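Local atomic coordinates of uncharacterized protein (Pyrococcus furiosus DSM 3638, PDB entry 3WZ2), a protein that is an archaeal homolog of proteasome-assembly chaperones and probably acts in the assembly or activation of the proteasome. Residues L14-P27 with L72-A85. Sequence-based numbering, arbitrary orientation.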
loop_
_atom_site.group_PDB
_atom_site.type_symbol
_atom_site.label_atom_id
_atom_site.label_comp_id
_atom_site.label_asym_id
_atom_site.label_seq_id
_atom_site.Cartn_x
_atom_site.Cartn_y
_atom_site.Cartn_z
ATOM N N LEU B 14 10.265 3.288 -28.296
ATOM C CA LEU B 14 11.504 2.831 -28.866
ATOM C C LEU B 14 11.247 2.277 -30.271
ATOM O O LEU B 14 10.577 1.253 -30.402
ATOM C CB LEU B 14 12.077 1.741 -27.967
ATOM C CG LEU B 14 13.462 1.256 -28.344
ATOM C CD1 LEU B 14 14.457 2.396 -28.335
ATOM C CD2 LEU B 14 13.910 0.167 -27.389
ATOM N N PRO B 15 11.796 2.929 -31.316
ATOM C CA PRO B 15 11.627 2.338 -32.648
ATOM C C PRO B 15 12.343 1.001 -32.774
ATOM O O PRO B 15 13.315 0.738 -32.062
ATOM C CB PRO B 15 12.238 3.375 -33.593
ATOM C CG PRO B 15 13.107 4.220 -32.749
ATOM C CD PRO B 15 12.550 4.188 -31.354
ATOM N N GLU B 16 11.834 0.179 -33.667
ATOM C CA GLU B 16 12.416 -1.114 -33.990
ATOM C C GLU B 16 13.770 -0.957 -34.637
ATOM O O GLU B 16 13.961 -0.119 -35.516
ATOM C CB GLU B 16 11.491 -1.900 -34.904
ATOM C CG GLU B 16 10.169 -2.201 -34.223
ATOM C CD GLU B 16 9.340 -3.296 -34.904
ATOM O OE1 GLU B 16 9.857 -4.042 -35.793
ATOM O OE2 GLU B 16 8.152 -3.402 -34.537
ATOM N N VAL B 17 14.750 -1.654 -34.093
ATOM C CA VAL B 17 16.056 -1.729 -34.690
ATOM C C VAL B 17 16.259 -3.205 -34.944
ATOM O O VAL B 17 16.445 -3.972 -33.995
ATOM C CB VAL B 17 17.141 -1.151 -33.751
ATOM C CG1 VAL B 17 18.550 -1.376 -34.316
ATOM C CG2 VAL B 17 16.906 0.345 -33.526
ATOM N N GLU B 18 16.197 -3.628 -36.211
ATOM C CA GLU B 18 16.269 -5.070 -36.520
ATOM C C GLU B 18 17.656 -5.569 -36.124
ATOM O O GLU B 18 18.652 -4.873 -36.362
ATOM C CB GLU B 18 15.969 -5.332 -38.007
ATOM C CG GLU B 18 15.628 -6.802 -38.338
ATOM C CD GLU B 18 14.286 -7.270 -37.781
ATOM O OE1 GLU B 18 13.471 -6.449 -37.301
ATOM O OE2 GLU B 18 14.029 -8.490 -37.801
ATOM N N ASN B 19 17.721 -6.759 -35.505
ATOM C CA ASN B 19 18.998 -7.390 -35.131
ATOM C C ASN B 19 19.877 -6.561 -34.159
ATOM O O ASN B 19 21.108 -6.551 -34.200
ATOM C CB ASN B 19 19.790 -7.819 -36.384
ATOM C CG ASN B 19 18.948 -8.747 -37.329
ATOM O OD1 ASN B 19 18.182 -9.626 -36.906
ATOM N ND2 ASN B 19 19.065 -8.491 -38.603
ATOM N N ALA B 20 19.190 -5.839 -33.315
ATOM C CA ALA B 20 19.828 -4.958 -32.345
ATOM C C ALA B 20 20.856 -5.695 -31.516
ATOM O O ALA B 20 20.679 -6.871 -31.128
ATOM C CB ALA B 20 18.761 -4.355 -31.446
ATOM N N ILE B 21 21.948 -5.011 -31.243
ATOM C CA ILE B 21 22.781 -5.313 -30.106
ATOM C C ILE B 21 22.400 -4.372 -28.991
ATOM O O ILE B 21 22.586 -3.153 -29.095
ATOM C CB ILE B 21 24.258 -5.188 -30.477
ATOM C CG1 ILE B 21 24.608 -6.261 -31.515
ATOM C CG2 ILE B 21 25.143 -5.326 -29.243
ATOM C CD1 ILE B 21 25.890 -5.975 -32.276
ATOM N N PHE B 22 21.855 -4.948 -27.910
ATOM C CA PHE B 22 21.275 -4.170 -26.820
ATOM C C PHE B 22 22.175 -4.256 -25.630
ATOM O O PHE B 22 22.477 -5.359 -25.160
ATOM C CB PHE B 22 19.920 -4.741 -26.445
ATOM C CG PHE B 22 19.203 -3.957 -25.390
ATOM C CD1 PHE B 22 18.333 -2.959 -25.743
ATOM C CD2 PHE B 22 19.354 -4.257 -24.059
ATOM C CE1 PHE B 22 17.638 -2.247 -24.775
ATOM C CE2 PHE B 22 18.662 -3.558 -23.086
ATOM C CZ PHE B 22 17.800 -2.556 -23.447
ATOM N N ILE B 23 22.605 -3.104 -25.143
ATOM C CA ILE B 23 23.520 -3.046 -24.023
ATOM C C ILE B 23 22.859 -2.340 -22.867
ATOM O O ILE B 23 22.376 -1.224 -23.031
ATOM C CB ILE B 23 24.767 -2.269 -24.414
ATOM C CG1 ILE B 23 25.465 -2.997 -25.559
ATOM C CG2 ILE B 23 25.696 -2.121 -23.226
ATOM C CD1 ILE B 23 26.459 -2.123 -26.280
ATOM N N GLU B 24 22.839 -2.968 -21.695
ATOM C CA GLU B 24 22.124 -2.403 -20.563
ATOM C C GLU B 24 23.115 -2.072 -19.447
ATOM O O GLU B 24 23.916 -2.913 -19.083
ATOM C CB GLU B 24 21.089 -3.423 -20.054
ATOM C CG GLU B 24 20.479 -3.085 -18.714
ATOM C CD GLU B 24 21.253 -3.630 -17.510
ATOM O OE1 GLU B 24 21.545 -4.849 -17.447
ATOM O OE2 GLU B 24 21.474 -2.867 -16.564
ATOM N N GLY B 25 23.054 -0.860 -18.913
ATOM C CA GLY B 25 23.936 -0.443 -17.829
ATOM C C GLY B 25 23.200 0.345 -16.759
ATOM O O GLY B 25 23.591 1.464 -16.436
ATOM N N TYR B 26 22.164 -0.249 -16.179
ATOM C CA TYR B 26 21.385 0.420 -15.135
ATOM C C TYR B 26 22.212 0.541 -13.848
ATOM O O TYR B 26 23.176 -0.193 -13.662
ATOM C CB TYR B 26 20.069 -0.316 -14.840
ATOM C CG TYR B 26 18.882 0.052 -15.749
ATOM C CD1 TYR B 26 19.092 0.536 -17.024
ATOM C CD2 TYR B 26 17.561 -0.059 -15.284
ATOM C CE1 TYR B 26 18.050 0.894 -17.849
ATOM C CE2 TYR B 26 16.499 0.284 -16.108
ATOM C CZ TYR B 26 16.738 0.751 -17.392
ATOM O OH TYR B 26 15.727 1.107 -18.251
ATOM N N PRO B 27 21.827 1.454 -12.949
ATOM C CA PRO B 27 22.572 1.582 -11.705
ATOM C C PRO B 27 22.631 0.322 -10.890
ATOM O O PRO B 27 21.660 -0.410 -10.791
ATOM C CB PRO B 27 21.794 2.660 -10.926
ATOM C CG PRO B 27 21.048 3.425 -11.979
ATOM C CD PRO B 27 20.714 2.423 -13.031
ATOM N N LEU B 72 14.925 7.584 -17.824
ATOM C CA LEU B 72 15.203 6.239 -18.342
ATOM C C LEU B 72 15.166 6.279 -19.845
ATOM O O LEU B 72 14.122 6.515 -20.429
ATOM C CB LEU B 72 14.171 5.235 -17.838
ATOM C CG LEU B 72 14.547 4.543 -16.554
ATOM C CD1 LEU B 72 14.534 5.501 -15.372
ATOM C CD2 LEU B 72 13.595 3.387 -16.298
ATOM N N ARG B 73 16.322 6.164 -20.464
ATOM C CA ARG B 73 16.428 6.485 -21.864
ATOM C C ARG B 73 17.252 5.435 -22.613
ATOM O O ARG B 73 18.004 4.676 -22.011
ATOM C CB ARG B 73 16.968 7.914 -22.124
ATOM C CG ARG B 73 18.091 8.330 -21.249
ATOM C CD ARG B 73 18.429 9.820 -21.358
ATOM N NE ARG B 73 19.719 9.981 -20.715
ATOM C CZ ARG B 73 19.895 10.015 -19.418
ATOM N NH1 ARG B 73 18.851 9.953 -18.593
ATOM N NH2 ARG B 73 21.110 10.175 -18.931
ATOM N N PHE B 74 17.058 5.420 -23.924
ATOM C CA PHE B 74 17.775 4.551 -24.850
ATOM C C PHE B 74 18.502 5.395 -25.865
ATOM O O PHE B 74 17.916 6.307 -26.461
ATOM C CB PHE B 74 16.797 3.636 -25.574
ATOM C CG PHE B 74 16.007 2.770 -24.642
ATOM C CD1 PHE B 74 16.570 1.648 -24.084
ATOM C CD2 PHE B 74 14.698 3.102 -24.302
ATOM C CE1 PHE B 74 15.848 0.855 -23.212
ATOM C CE2 PHE B 74 13.972 2.304 -23.424
ATOM C CZ PHE B 74 14.561 1.186 -22.864
ATOM N N TYR B 75 19.789 5.097 -26.047
ATOM C CA TYR B 75 20.602 5.708 -27.069
ATOM C C TYR B 75 20.876 4.709 -28.153
ATOM O O TYR B 75 20.885 3.497 -27.911
ATOM C CB TYR B 75 21.912 6.187 -26.462
ATOM C CG TYR B 75 21.767 7.342 -25.509
ATOM C CD1 TYR B 75 21.713 8.651 -25.982
ATOM C CD2 TYR B 75 21.674 7.139 -24.163
ATOM C CE1 TYR B 75 21.572 9.724 -25.132
ATOM C CE2 TYR B 75 21.536 8.211 -23.285
ATOM C CZ TYR B 75 21.477 9.497 -23.788
ATOM O OH TYR B 75 21.347 10.534 -22.915
ATOM N N GLY B 76 21.117 5.214 -29.347
ATOM C CA GLY B 76 21.178 4.401 -30.526
ATOM C C GLY B 76 22.177 4.925 -31.512
ATOM O O GLY B 76 22.303 6.134 -31.702
ATOM N N LYS B 77 22.892 4.008 -32.130
ATOM C CA LYS B 77 23.620 4.261 -33.352
ATOM C C LYS B 77 23.751 2.978 -34.130
ATOM O O LYS B 77 24.266 2.003 -33.592
ATOM C CB LYS B 77 25.035 4.703 -32.969
ATOM C CG LYS B 77 25.927 5.132 -34.134
ATOM C CD LYS B 77 25.507 6.528 -34.541
ATOM C CE LYS B 77 26.570 7.581 -34.394
ATOM N NZ LYS B 77 26.600 8.301 -35.688
ATOM N N ASN B 78 23.343 2.998 -35.387
ATOM C CA ASN B 78 23.372 1.801 -36.260
ATOM C C ASN B 78 22.596 0.680 -35.574
ATOM O O ASN B 78 21.428 0.881 -35.273
ATOM C CB ASN B 78 24.807 1.397 -36.606
ATOM C CG ASN B 78 25.528 2.484 -37.386
ATOM O OD1 ASN B 78 24.940 3.141 -38.237
ATOM N ND2 ASN B 78 26.807 2.681 -37.086
ATOM N N ASN B 79 23.232 -0.449 -35.286
ATOM C CA ASN B 79 22.502 -1.615 -34.776
ATOM C C ASN B 79 22.612 -1.705 -33.257
ATOM O O ASN B 79 22.166 -2.668 -32.661
ATOM C CB ASN B 79 22.987 -2.904 -35.465
ATOM C CG ASN B 79 24.487 -3.127 -35.312
ATOM O OD1 ASN B 79 25.276 -2.176 -35.320
ATOM N ND2 ASN B 79 24.890 -4.382 -35.148
ATOM N N ILE B 80 23.220 -0.707 -32.627
ATOM C CA ILE B 80 23.474 -0.755 -31.204
ATOM C C ILE B 80 22.504 0.134 -30.436
ATOM O O ILE B 80 22.261 1.282 -30.828
ATOM C CB ILE B 80 24.914 -0.353 -30.866
ATOM C CG1 ILE B 80 25.858 -1.300 -31.609
ATOM C CG2 ILE B 80 25.144 -0.447 -29.363
ATOM C CD1 ILE B 80 27.304 -0.969 -31.479
ATOM N N ILE B 81 21.956 -0.405 -29.348
ATOM C CA ILE B 81 21.130 0.343 -28.410
ATOM C C ILE B 81 21.774 0.249 -27.042
ATOM O O ILE B 81 22.191 -0.832 -26.624
ATOM C CB ILE B 81 19.720 -0.230 -28.321
ATOM C CG1 ILE B 81 19.044 -0.232 -29.706
ATOM C CG2 ILE B 81 18.891 0.539 -27.311
ATOM C CD1 ILE B 81 17.723 -0.948 -29.742
ATOM N N ILE B 82 21.853 1.386 -26.351
ATOM C CA ILE B 82 22.309 1.435 -24.960
ATOM C C ILE B 82 21.213 1.958 -24.069
ATOM O O ILE B 82 20.631 2.999 -24.364
ATOM C CB ILE B 82 23.542 2.320 -24.828
ATOM C CG1 ILE B 82 24.659 1.685 -25.649
ATOM C CG2 ILE B 82 23.976 2.449 -23.383
ATOM C CD1 ILE B 82 25.955 2.415 -25.576
ATOM N N ALA B 83 20.930 1.243 -22.983
ATOM C CA ALA B 83 19.884 1.606 -22.044
ATOM C C ALA B 83 20.493 2.145 -20.771
ATOM O O ALA B 83 21.313 1.453 -20.140
ATOM C CB ALA B 83 19.042 0.377 -21.730
ATOM N N ILE B 84 20.018 3.316 -20.346
ATOM C CA ILE B 84 20.573 4.054 -19.202
ATOM C C ILE B 84 19.428 4.405 -18.272
ATOM O O ILE B 84 18.326 4.676 -18.724
ATOM C CB ILE B 84 21.256 5.350 -19.726
ATOM C CG1 ILE B 84 22.591 4.928 -20.471
ATOM C CG2 ILE B 84 21.438 6.386 -18.611
ATOM C CD1 ILE B 84 23.365 6.029 -21.135
ATOM N N ALA B 85 19.697 4.431 -16.978
ATOM C CA ALA B 85 18.772 4.968 -16.011
ATOM C C ALA B 85 19.486 5.855 -15.003
ATOM O O ALA B 85 20.480 5.448 -14.425
ATOM C CB ALA B 85 18.064 3.830 -15.279
HETATM O O HOH W 1 22.284 3.760 -16.294
HETATM O O HOH W 2 16.407 2.984 -20.331
#
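Tyr26 lays one ring face over the methyl of Ala85, with Ala85 CB 3.7 Å from the ring centroid and almost on the ring normal. This CH-pi contact flanks a parallel strand pair in the mixed central sheet of the PAC2-family fold. Strand 21-24 runs alongside strand 80-85. Strand 72-77 pairs antiparallel with 80-85 on its far side, joined through a type II' turn from Lys77 to Ile80. Five backbone hydrogen bonds join the parallel pair, from Ile21 N to Asn79 O at one end to Gly25 N to Ala83 O at the other.

On one face of the sheet, the Phe22 ring reaches across to the neighbouring strand. Its chi1 of -176° sets CG beside the carbonyl carbon, which carries the ring toward Ala83, with Phe22 CZ 3.6 Å from Ala83 CB. Phe74 CE1 meets the Phe22 ring at its edge, 3.9 Å from Phe22 CE1. Leu14 CD2 sits over one face of the Phe74 ring. Ile81 CD1 packs against Ala20 CB and Val17. Helix 91-107 covers this layer through Ile101, Tyr104 and Leu105. Buried Glu24, also on this face, accepts a hydrogen bond from Tyr26 N at OE2, on the anti side, while its OE1 is held by Ser115 and Ser160.

On the other face, Ile23 CD1 touches Ile80 CG2 at 3.7 Å, and helix 32-43 packs on Ile82.

Two waters bridge the segments. One continues beyond the last direct bond, accepting from Ala85 N and donating to Gly25 O at 2.6 Å. The other links the Tyr26 hydroxyl to the hairpin's first strand: it donates to Arg73 O and is hydrogen-bonded to Tyr26 OH at 2.9 Å.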